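Local coordinates for protein phosphinothricin N-acetyltransferase (Brucella ovis, PDB 5DWM) that binds acetyl-CoA and, as a member of the GNAT family, probably transfers its acetyl group to an acceptor such as phosphinothricin, at residues 36-41 with 164-169; 73-78 with 107-112; 90-95 with 140-145. All coordinates share one frame; numbering follows the deposited sequence. Where two conformers were deposited one is given.

Contact 1 of 3, residues 36-41 with 164-169; sequences GSYEIE and LDTVLM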
loop_
_atom_site.group_PDB
_atom_site.type_symbol
_atom_site.label_atom_id
_atom_site.label_comp_id
_atom_site.label_asym_id
_atom_site.label_seq_id
_atom_site.Cartn_x
_atom_site.Cartn_y
_atom_site.Cartn_z
ATOM N N GLY A 36 4.988 -11.977 -9.623
ATOM C CA GLY A 36 3.931 -11.577 -8.713
ATOM C C GLY A 36 4.491 -11.106 -7.385
ATOM O O GLY A 36 3.975 -10.162 -6.777
ATOM N N SER A 37 5.554 -11.748 -6.922
ATOM C CA SER A 37 6.274 -11.298 -5.743
ATOM C C SER A 37 7.307 -10.253 -6.130
ATOM O O SER A 37 8.042 -10.423 -7.108
ATOM C CB SER A 37 6.996 -12.474 -5.089
ATOM O OG SER A 37 7.825 -12.021 -4.035
ATOM N N TYR A 38 7.365 -9.178 -5.351
ATOM C CA TYR A 38 8.396 -8.164 -5.515
ATOM C C TYR A 38 9.602 -8.399 -4.610
ATOM O O TYR A 38 10.452 -7.509 -4.480
ATOM C CB TYR A 38 7.827 -6.751 -5.338
ATOM C CG TYR A 38 7.076 -6.210 -6.541
ATOM C CD1 TYR A 38 6.572 -7.056 -7.537
ATOM C CD2 TYR A 38 6.878 -4.838 -6.688
ATOM C CE1 TYR A 38 5.879 -6.537 -8.642
ATOM C CE2 TYR A 38 6.197 -4.317 -7.777
ATOM C CZ TYR A 38 5.689 -5.162 -8.740
ATOM O OH TYR A 38 5.007 -4.628 -9.821
ATOM N N GLU A 39 9.693 -9.570 -3.983
ATOM C CA GLU A 39 10.928 -9.965 -3.325
ATOM C C GLU A 39 11.873 -10.596 -4.339
ATOM O O GLU A 39 11.447 -11.113 -5.373
ATOM C CB GLU A 39 10.651 -10.921 -2.160
ATOM C CG GLU A 39 9.810 -10.275 -1.073
ATOM C CD GLU A 39 9.752 -11.100 0.203
ATOM O OE1 GLU A 39 8.820 -11.912 0.338
ATOM O OE2 GLU A 39 10.635 -10.934 1.076
ATOM N N ILE A 40 13.171 -10.516 -4.048
ATOM C CA ILE A 40 14.210 -11.052 -4.914
ATOM C C ILE A 40 14.873 -12.276 -4.303
ATOM O O ILE A 40 15.165 -13.246 -5.006
ATOM C CB ILE A 40 15.262 -9.970 -5.237
ATOM C CG1 ILE A 40 14.588 -8.682 -5.698
ATOM C CG2 ILE A 40 16.277 -10.493 -6.253
ATOM C CD1 ILE A 40 13.699 -8.853 -6.861
ATOM N N GLU A 41 15.094 -12.260 -2.990
ATOM C CA GLU A 41 15.741 -13.359 -2.291
ATOM C C GLU A 41 14.692 -14.143 -1.518
ATOM O O GLU A 41 14.008 -13.554 -0.664
ATOM C CB GLU A 41 16.776 -12.788 -1.333
ATOM C CG GLU A 41 17.506 -13.795 -0.489
ATOM C CD GLU A 41 18.448 -13.124 0.489
ATOM O OE1 GLU A 41 19.007 -12.064 0.138
ATOM O OE2 GLU A 41 18.616 -13.649 1.610
ATOM N N LEU A 164 7.805 -3.451 -14.041
ATOM C CA LEU A 164 6.586 -4.184 -13.738
ATOM C C LEU A 164 5.528 -3.194 -13.286
ATOM O O LEU A 164 5.847 -2.201 -12.632
ATOM C CB LEU A 164 6.825 -5.151 -12.577
ATOM C CG LEU A 164 8.095 -6.008 -12.634
ATOM C CD1 LEU A 164 8.214 -6.857 -11.370
ATOM C CD2 LEU A 164 8.112 -6.884 -13.879
ATOM N N ASP A 165 4.267 -3.489 -13.606
ATOM C CA ASP A 165 3.141 -2.682 -13.156
ATOM C C ASP A 165 2.395 -3.420 -12.055
ATOM O O ASP A 165 2.323 -4.649 -12.060
ATOM C CB ASP A 165 2.139 -2.424 -14.288
ATOM C CG ASP A 165 2.726 -1.620 -15.440
ATOM O OD1 ASP A 165 3.832 -1.057 -15.318
ATOM O OD2 ASP A 165 2.059 -1.545 -16.489
ATOM N N THR A 166 1.799 -2.669 -11.134
ATOM C CA THR A 166 0.929 -3.250 -10.114
ATOM C C THR A 166 -0.516 -3.039 -10.538
ATOM O O THR A 166 -0.952 -1.895 -10.691
ATOM C CB THR A 166 1.143 -2.553 -8.776
ATOM O OG1 THR A 166 2.481 -2.756 -8.328
ATOM C CG2 THR A 166 0.157 -3.092 -7.734
ATOM N N VAL A 167 -1.258 -4.129 -10.723
ATOM C CA VAL A 167 -2.685 -4.057 -11.029
ATOM C C VAL A 167 -3.475 -4.190 -9.731
ATOM O O VAL A 167 -3.264 -5.134 -8.959
ATOM C CB VAL A 167 -3.084 -5.130 -12.059
ATOM C CG1 VAL A 167 -4.595 -5.367 -12.034
ATOM C CG2 VAL A 167 -2.607 -4.707 -13.458
ATOM N N LEU A 168 -4.367 -3.238 -9.473
ATOM C CA LEU A 168 -5.205 -3.262 -8.279
ATOM C C LEU A 168 -6.627 -3.672 -8.644
ATOM O O LEU A 168 -7.185 -3.188 -9.637
ATOM C CB LEU A 168 -5.241 -1.885 -7.612
ATOM C CG LEU A 168 -3.871 -1.297 -7.291
ATOM C CD1 LEU A 168 -4.047 0.159 -7.009
ATOM C CD2 LEU A 168 -3.277 -1.992 -6.095
ATOM N N MET A 169 -7.214 -4.567 -7.837
ATOM C CA MET A 169 -8.590 -5.013 -8.024
ATOM C C MET A 169 -9.273 -5.108 -6.665
ATOM O O MET A 169 -8.621 -5.342 -5.645
ATOM C CB MET A 169 -8.647 -6.380 -8.723
ATOM C CG MET A 169 -7.796 -6.453 -9.988
ATOM S SD MET A 169 -8.014 -7.986 -10.904
ATOM C CE MET A 169 -9.707 -7.797 -11.470
#
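Y38 reaches from the loop 36-41 to L164 and T166 on strand 164-169. The bond to its CB points toward the strand. CG lies beside the backbone N, anti to the carbonyl carbon (chi1 -79°), and this sends the ring across to the strand. Y38 CD1 comes within 4.2 Å of L164 CD1. Y38 CE1 is nearer, at 3.6 Å from L164 CD1. Across the ring from CE1, Y38 CE2 lies 4.1 Å from T166 OG1. Y38 CZ is 4.0 Å from both L164 CB and L164 CD1. Y38 OH then rests 3.3 Å from L164 CB. The two side chains run past each other in opposite directions, so the leucine lies alongside the outer half of the ring. The hydroxyl is hydrogen-bonded to OG of S156, and T166 OG1 bonds the same serine. One serine thus ties the tyrosine tip to the strand. The loop makes an ST turn just here: E39 N donates to S37 OG at 3.1 Å. Y86 of the second subunit brings its ring against that of Y38, so the buried contact also belongs to the dimer interface. In the GNAT fold the loop joins helix 20-33 to helix 45-58. Strand 162-172 lies between strands 124-129 and 148-159, and S156 belongs to the latter.

Contact 2 of 3, residues 73-78 with 107-112; sequences GYAYAS and KLLLRE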
loop_
_atom_site.group_PDB
_atom_site.type_symbol
_atom_site.label_atom_id
_atom_site.label_comp_id
_atom_site.label_asym_id
_atom_site.label_seq_id
_atom_site.Cartn_x
_atom_site.Cartn_y
_atom_site.Cartn_z
ATOM N N GLY A 73 -0.992 -25.182 -2.635
ATOM C CA GLY A 73 -1.095 -23.736 -2.698
ATOM C C GLY A 73 -1.579 -23.228 -1.362
ATOM O O GLY A 73 -2.007 -24.000 -0.500
ATOM N N TYR A 74 -1.492 -21.911 -1.194
ATOM C CA TYR A 74 -1.918 -21.292 0.049
ATOM C C TYR A 74 -2.465 -19.900 -0.239
ATOM O O TYR A 74 -2.197 -19.304 -1.286
ATOM C CB TYR A 74 -0.790 -21.245 1.095
ATOM C CG TYR A 74 0.370 -20.346 0.723
ATOM C CD1 TYR A 74 1.432 -20.832 -0.023
ATOM C CD2 TYR A 74 0.403 -19.012 1.121
ATOM C CE1 TYR A 74 2.499 -20.025 -0.364
ATOM C CE2 TYR A 74 1.469 -18.186 0.784
ATOM C CZ TYR A 74 2.516 -18.701 0.035
ATOM O OH TYR A 74 3.583 -17.896 -0.311
ATOM N N ALA A 75 -3.249 -19.397 0.709
ATOM C CA ALA A 75 -3.836 -18.075 0.598
ATOM C C ALA A 75 -3.979 -17.490 1.992
ATOM O O ALA A 75 -4.232 -18.212 2.961
ATOM C CB ALA A 75 -5.205 -18.110 -0.092
ATOM N N TYR A 76 -3.816 -16.178 2.091
ATOM C CA TYR A 76 -4.073 -15.515 3.359
ATOM C C TYR A 76 -4.572 -14.106 3.083
ATOM O O TYR A 76 -4.499 -13.601 1.958
ATOM C CB TYR A 76 -2.844 -15.524 4.283
ATOM C CG TYR A 76 -1.680 -14.706 3.789
ATOM C CD1 TYR A 76 -1.627 -13.328 4.005
ATOM C CD2 TYR A 76 -0.633 -15.303 3.097
ATOM C CE1 TYR A 76 -0.562 -12.573 3.558
ATOM C CE2 TYR A 76 0.440 -14.554 2.645
ATOM C CZ TYR A 76 0.468 -13.189 2.871
ATOM O OH TYR A 76 1.539 -12.439 2.418
ATOM N N ALA A 77 -5.104 -13.485 4.127
ATOM C CA ALA A 77 -5.477 -12.084 4.102
ATOM C C ALA A 77 -4.685 -11.330 5.157
ATOM O O ALA A 77 -4.167 -11.913 6.114
ATOM C CB ALA A 77 -6.975 -11.910 4.346
ATOM N N SER A 78 -4.562 -10.026 4.942
ATOM C CA SER A 78 -3.869 -9.127 5.861
ATOM C C SER A 78 -4.384 -7.716 5.595
ATOM O O SER A 78 -5.217 -7.502 4.715
ATOM C CB SER A 78 -2.348 -9.219 5.682
ATOM O OG SER A 78 -1.978 -8.889 4.351
ATOM N N LYS A 107 -8.872 -20.738 -7.507
ATOM C CA LYS A 107 -10.281 -20.410 -7.312
ATOM C C LYS A 107 -10.830 -21.041 -6.040
ATOM O O LYS A 107 -11.592 -20.403 -5.306
ATOM C CB LYS A 107 -11.098 -20.841 -8.529
ATOM C CG LYS A 107 -10.844 -20.010 -9.765
ATOM C CD LYS A 107 -11.635 -20.505 -10.955
ATOM C CE LYS A 107 -10.987 -21.731 -11.591
ATOM N NZ LYS A 107 -11.690 -22.152 -12.839
ATOM N N LEU A 108 -10.465 -22.302 -5.765
ATOM C CA LEU A 108 -10.920 -22.932 -4.527
ATOM C C LEU A 108 -10.430 -22.162 -3.314
ATOM O O LEU A 108 -11.192 -21.934 -2.366
ATOM C CB LEU A 108 -10.431 -24.378 -4.440
ATOM C CG LEU A 108 -11.034 -25.400 -5.381
ATOM C CD1 LEU A 108 -10.339 -26.743 -5.150
ATOM C CD2 LEU A 108 -12.547 -25.501 -5.158
ATOM N N LEU A 109 -9.160 -21.745 -3.334
ATOM C CA LEU A 109 -8.587 -21.020 -2.207
ATOM C C LEU A 109 -9.253 -19.664 -2.038
ATOM O O LEU A 109 -9.618 -19.279 -0.923
ATOM C CB LEU A 109 -7.079 -20.838 -2.414
ATOM C CG LEU A 109 -6.223 -22.039 -2.036
ATOM C CD1 LEU A 109 -4.810 -21.899 -2.578
ATOM C CD2 LEU A 109 -6.199 -22.220 -0.538
ATOM N N LEU A 110 -9.397 -18.917 -3.136
ATOM C CA LEU A 110 -9.907 -17.553 -3.034
ATOM C C LEU A 110 -11.383 -17.546 -2.659
ATOM O O LEU A 110 -11.818 -16.700 -1.870
ATOM C CB LEU A 110 -9.648 -16.788 -4.333
ATOM C CG LEU A 110 -10.038 -15.310 -4.397
ATOM C CD1 LEU A 110 -9.448 -14.517 -3.226
ATOM C CD2 LEU A 110 -9.599 -14.711 -5.730
ATOM N N ARG A 111 -12.162 -18.497 -3.187
ATOM C CA ARG A 111 -13.558 -18.585 -2.775
ATOM C C ARG A 111 -13.671 -18.760 -1.266
ATOM O O ARG A 111 -14.475 -18.083 -0.611
ATOM C CB ARG A 111 -14.268 -19.718 -3.517
ATOM C CG ARG A 111 -15.689 -19.925 -3.039
ATOM C CD ARG A 111 -16.518 -20.711 -4.038
ATOM N NE ARG A 111 -16.664 -19.992 -5.299
ATOM C CZ ARG A 111 -16.184 -20.418 -6.462
ATOM N NH1 ARG A 111 -15.535 -21.574 -6.530
ATOM N NH2 ARG A 111 -16.365 -19.695 -7.560
ATOM N N GLU A 112 -12.856 -19.646 -0.687
ATOM C CA GLU A 112 -12.945 -19.868 0.753
ATOM C C GLU A 112 -12.391 -18.679 1.532
ATOM O O GLU A 112 -12.931 -18.316 2.586
ATOM C CB GLU A 112 -12.260 -21.182 1.138
ATOM C CG GLU A 112 -12.366 -21.552 2.618
ATOM C CD GLU A 112 -13.798 -21.735 3.101
ATOM O OE1 GLU A 112 -14.038 -21.595 4.323
ATOM O OE2 GLU A 112 -14.682 -22.014 2.264
#
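L109 packs against G73, Y74 and A75, where helix 105-119 of the GNAT fold lies on one face of the central sheet. This helix is the crossover of a beta-alpha-beta unit between the parallel strands 89-96 and 124-129. It covers strand 70-79 as well. Helix segment 107-112 and strand segment 73-78 run nearly the same way, at 23°, with axes 8.3 Å apart at closest. The contact is small and buried. Its apolar part is the meeting of one methyl and one methylene carbon: A75 CB lies 4.0 Å from L109 CB. L109 also touches I96, and A75 touches I94; both isoleucines bind acetyl-CoA in a structure of this protein, though none is bound to this chain. Packing against the backbone is the second kind. L109 holds CG beside its own backbone N (chi1 -82°), and its CD1 branch lies over the peptide between G73 and Y74, 3.7 Å from G73 C. Hydrogen bonds stay within each element. In the helix, R111 N donates to K107 O at 2.9 Å. In the sheet, Y74 pairs with Y95 and A75 with L63. The bond from CA to CB of Y74 points away from the helix, and Y76 stacks on F55 on the far face. The tightest approach is that of L109 CD1 to Y74 N, at 3.6 Å.

Contact 3 of 3, residues 90-95 with 140-145; sequences AEDSIY and KLHESL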
loop_
_atom_site.group_PDB
_atom_site.type_symbol
_atom_site.label_atom_id
_atom_site.label_comp_id
_atom_site.label_asym_id
_atom_site.label_seq_id
_atom_site.Cartn_x
_atom_site.Cartn_y
_atom_site.Cartn_z
ATOM N N ALA A 90 -9.327 -5.429 3.670
ATOM C CA ALA A 90 -8.334 -6.491 3.725
ATOM C C ALA A 90 -7.714 -6.688 2.347
ATOM O O ALA A 90 -8.279 -6.284 1.330
ATOM C CB ALA A 90 -8.947 -7.810 4.214
ATOM N N GLU A 91 -6.543 -7.324 2.324
ATOM C CA GLU A 91 -5.821 -7.626 1.095
ATOM C C GLU A 91 -5.583 -9.130 1.014
ATOM O O GLU A 91 -5.248 -9.757 2.023
ATOM C CB GLU A 91 -4.474 -6.887 1.094
ATOM C CG GLU A 91 -3.641 -7.115 -0.163
ATOM C CD GLU A 91 -2.331 -6.352 -0.134
ATOM O OE1 GLU A 91 -2.263 -5.306 0.541
ATOM O OE2 GLU A 91 -1.376 -6.800 -0.792
ATOM N N ASP A 92 -5.762 -9.716 -0.177
ATOM C CA ASP A 92 -5.558 -11.152 -0.357
ATOM C C ASP A 92 -4.226 -11.460 -1.026
ATOM O O ASP A 92 -3.721 -10.682 -1.837
ATOM C CB ASP A 92 -6.705 -11.837 -1.123
ATOM C CG ASP A 92 -6.792 -11.439 -2.591
ATOM O OD1 ASP A 92 -7.278 -10.321 -2.880
ATOM O OD2 ASP A 92 -6.467 -12.278 -3.465
ATOM N N SER A 93 -3.671 -12.622 -0.675
ATOM C CA SER A 93 -2.411 -13.123 -1.215
ATOM C C SER A 93 -2.583 -14.604 -1.509
ATOM O O SER A 93 -3.065 -15.345 -0.651
ATOM C CB SER A 93 -1.291 -12.957 -0.188
ATOM O OG SER A 93 -1.037 -11.584 0.048
ATOM N N ILE A 94 -2.200 -15.036 -2.710
ATOM C CA ILE A 94 -2.414 -16.413 -3.149
ATOM C C ILE A 94 -1.189 -16.855 -3.931
ATOM O O ILE A 94 -0.756 -16.154 -4.853
ATOM C CB ILE A 94 -3.644 -16.555 -4.069
ATOM C CG1 ILE A 94 -4.897 -15.919 -3.467
ATOM C CG2 ILE A 94 -3.908 -18.028 -4.371
ATOM C CD1 ILE A 94 -6.065 -15.900 -4.423
ATOM N N TYR A 95 -0.663 -18.036 -3.603
ATOM C CA TYR A 95 0.441 -18.631 -4.346
ATOM C C TYR A 95 0.187 -20.114 -4.549
ATOM O O TYR A 95 -0.259 -20.805 -3.628
ATOM C CB TYR A 95 1.780 -18.433 -3.626
ATOM C CG TYR A 95 2.275 -17.012 -3.748
ATOM C CD1 TYR A 95 2.963 -16.597 -4.879
ATOM C CD2 TYR A 95 2.033 -16.081 -2.749
ATOM C CE1 TYR A 95 3.417 -15.298 -5.006
ATOM C CE2 TYR A 95 2.483 -14.769 -2.868
ATOM C CZ TYR A 95 3.174 -14.385 -3.999
ATOM O OH TYR A 95 3.624 -13.088 -4.127
ATOM N N LYS A 140 -6.993 -12.929 -14.132
ATOM C CA LYS A 140 -8.162 -13.709 -14.533
ATOM C C LYS A 140 -8.804 -14.418 -13.340
ATOM O O LYS A 140 -10.036 -14.502 -13.249
ATOM C CB LYS A 140 -7.775 -14.692 -15.636
ATOM N N LEU A 141 -7.989 -14.926 -12.408
ATOM C CA LEU A 141 -8.539 -15.555 -11.209
ATOM C C LEU A 141 -9.413 -14.576 -10.439
ATOM O O LEU A 141 -10.519 -14.913 -10.005
ATOM C CB LEU A 141 -7.408 -16.066 -10.312
ATOM C CG LEU A 141 -7.741 -16.354 -8.838
ATOM C CD1 LEU A 141 -8.756 -17.464 -8.689
ATOM C CD2 LEU A 141 -6.483 -16.667 -8.021
ATOM N N HIS A 142 -8.929 -13.345 -10.263
ATOM C CA HIS A 142 -9.699 -12.373 -9.498
ATOM C C HIS A 142 -10.924 -11.902 -10.273
ATOM O O HIS A 142 -12.001 -11.737 -9.693
ATOM C CB HIS A 142 -8.796 -11.221 -9.055
ATOM C CG HIS A 142 -7.862 -11.591 -7.941
ATOM N ND1 HIS A 142 -6.630 -12.174 -8.161
ATOM C CD2 HIS A 142 -7.994 -11.493 -6.596
ATOM C CE1 HIS A 142 -6.042 -12.410 -7.003
ATOM N NE2 HIS A 142 -6.845 -12.002 -6.037
ATOM N N GLU A 143 -10.785 -11.697 -11.585
ATOM C CA GLU A 143 -11.946 -11.363 -12.406
ATOM C C GLU A 143 -13.030 -12.428 -12.288
ATOM O O GLU A 143 -14.218 -12.107 -12.165
ATOM C CB GLU A 143 -11.534 -11.201 -13.871
ATOM C CG GLU A 143 -10.724 -9.948 -14.151
ATOM C CD GLU A 143 -10.273 -9.859 -15.594
ATOM O OE1 GLU A 143 -10.381 -10.875 -16.314
ATOM O OE2 GLU A 143 -9.810 -8.772 -16.004
ATOM N N SER A 144 -12.637 -13.704 -12.309
ATOM C CA SER A 144 -13.630 -14.772 -12.292
ATOM C C SER A 144 -14.394 -14.834 -10.976
ATOM O O SER A 144 -15.515 -15.348 -10.946
ATOM C CB SER A 144 -12.971 -16.117 -12.589
ATOM O OG SER A 144 -12.331 -16.631 -11.441
ATOM N N LEU A 145 -13.827 -14.310 -9.891
ATOM C CA LEU A 145 -14.499 -14.289 -8.599
ATOM C C LEU A 145 -15.131 -12.938 -8.280
ATOM O O LEU A 145 -15.472 -12.677 -7.122
ATOM C CB LEU A 145 -13.553 -14.747 -7.491
ATOM C CG LEU A 145 -13.554 -16.278 -7.432
ATOM C CD1 LEU A 145 -12.487 -16.799 -6.516
ATOM C CD2 LEU A 145 -14.918 -16.779 -6.981
#
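The acetyl-CoA site of this GNAT fold borders the contact: I94 on strand 89-96 binds the cofactor in a structure of this protein, although this chain holds none. Helix 136-144 faces that strand through two side-chain pairs. The polar pair is D92 with H142. H142 NE2 donates to D92 OD2 at 2.6 Å, nearly straight at 173°. The oxygen lies in the plane of the imidazole and uses its syn lone pair. Carboxylate and ring are turned 43° against each other. D92 CG sits between the backbone N and the carbonyl carbon (chi1 69°), which swings the carboxylate to the histidine. The other ring nitrogen, ND1, is hydrogen-bonded to the backbone O of S138, one turn earlier in the helix. With a bond at each nitrogen, the ring's rotation is fixed. F147 meets it edge-to-face. The axes of 90-95 and 140-144 come no closer than 11.9 Å, and the gap is spanned by side chains alone. Beside the polar pair, I94 and L141 form the apolar one. L141 also touches K107, another acetyl-CoA residue. I94 and L141 meet tip to tip, CD1 of I94 lying 3.7 Å from CD2 of L141.

In the fold
All three contacts reach one mixed sheet. Contacts 2 and 3 are closest, with centres 8 Å apart. Their strands are antiparallel neighbours, probably bonded through Y76 O and S93 N at 2.9 Å. Their helices also meet: K107 CG lies 3.5 Å from L141 CD1. Together they hold I94 and K107 of the acetyl-CoA site. Contact 1 lies away from the annotated cofactor residues, and its centre is about 13 Å from that of contact 3. The two still touch at two places: S37 CB packs 3.6 Å from Y95 OH, and M169 SD 3.8 Å from H142 CB. Contacts 1 and 2 stay about 8 Å apart at their nearest atoms.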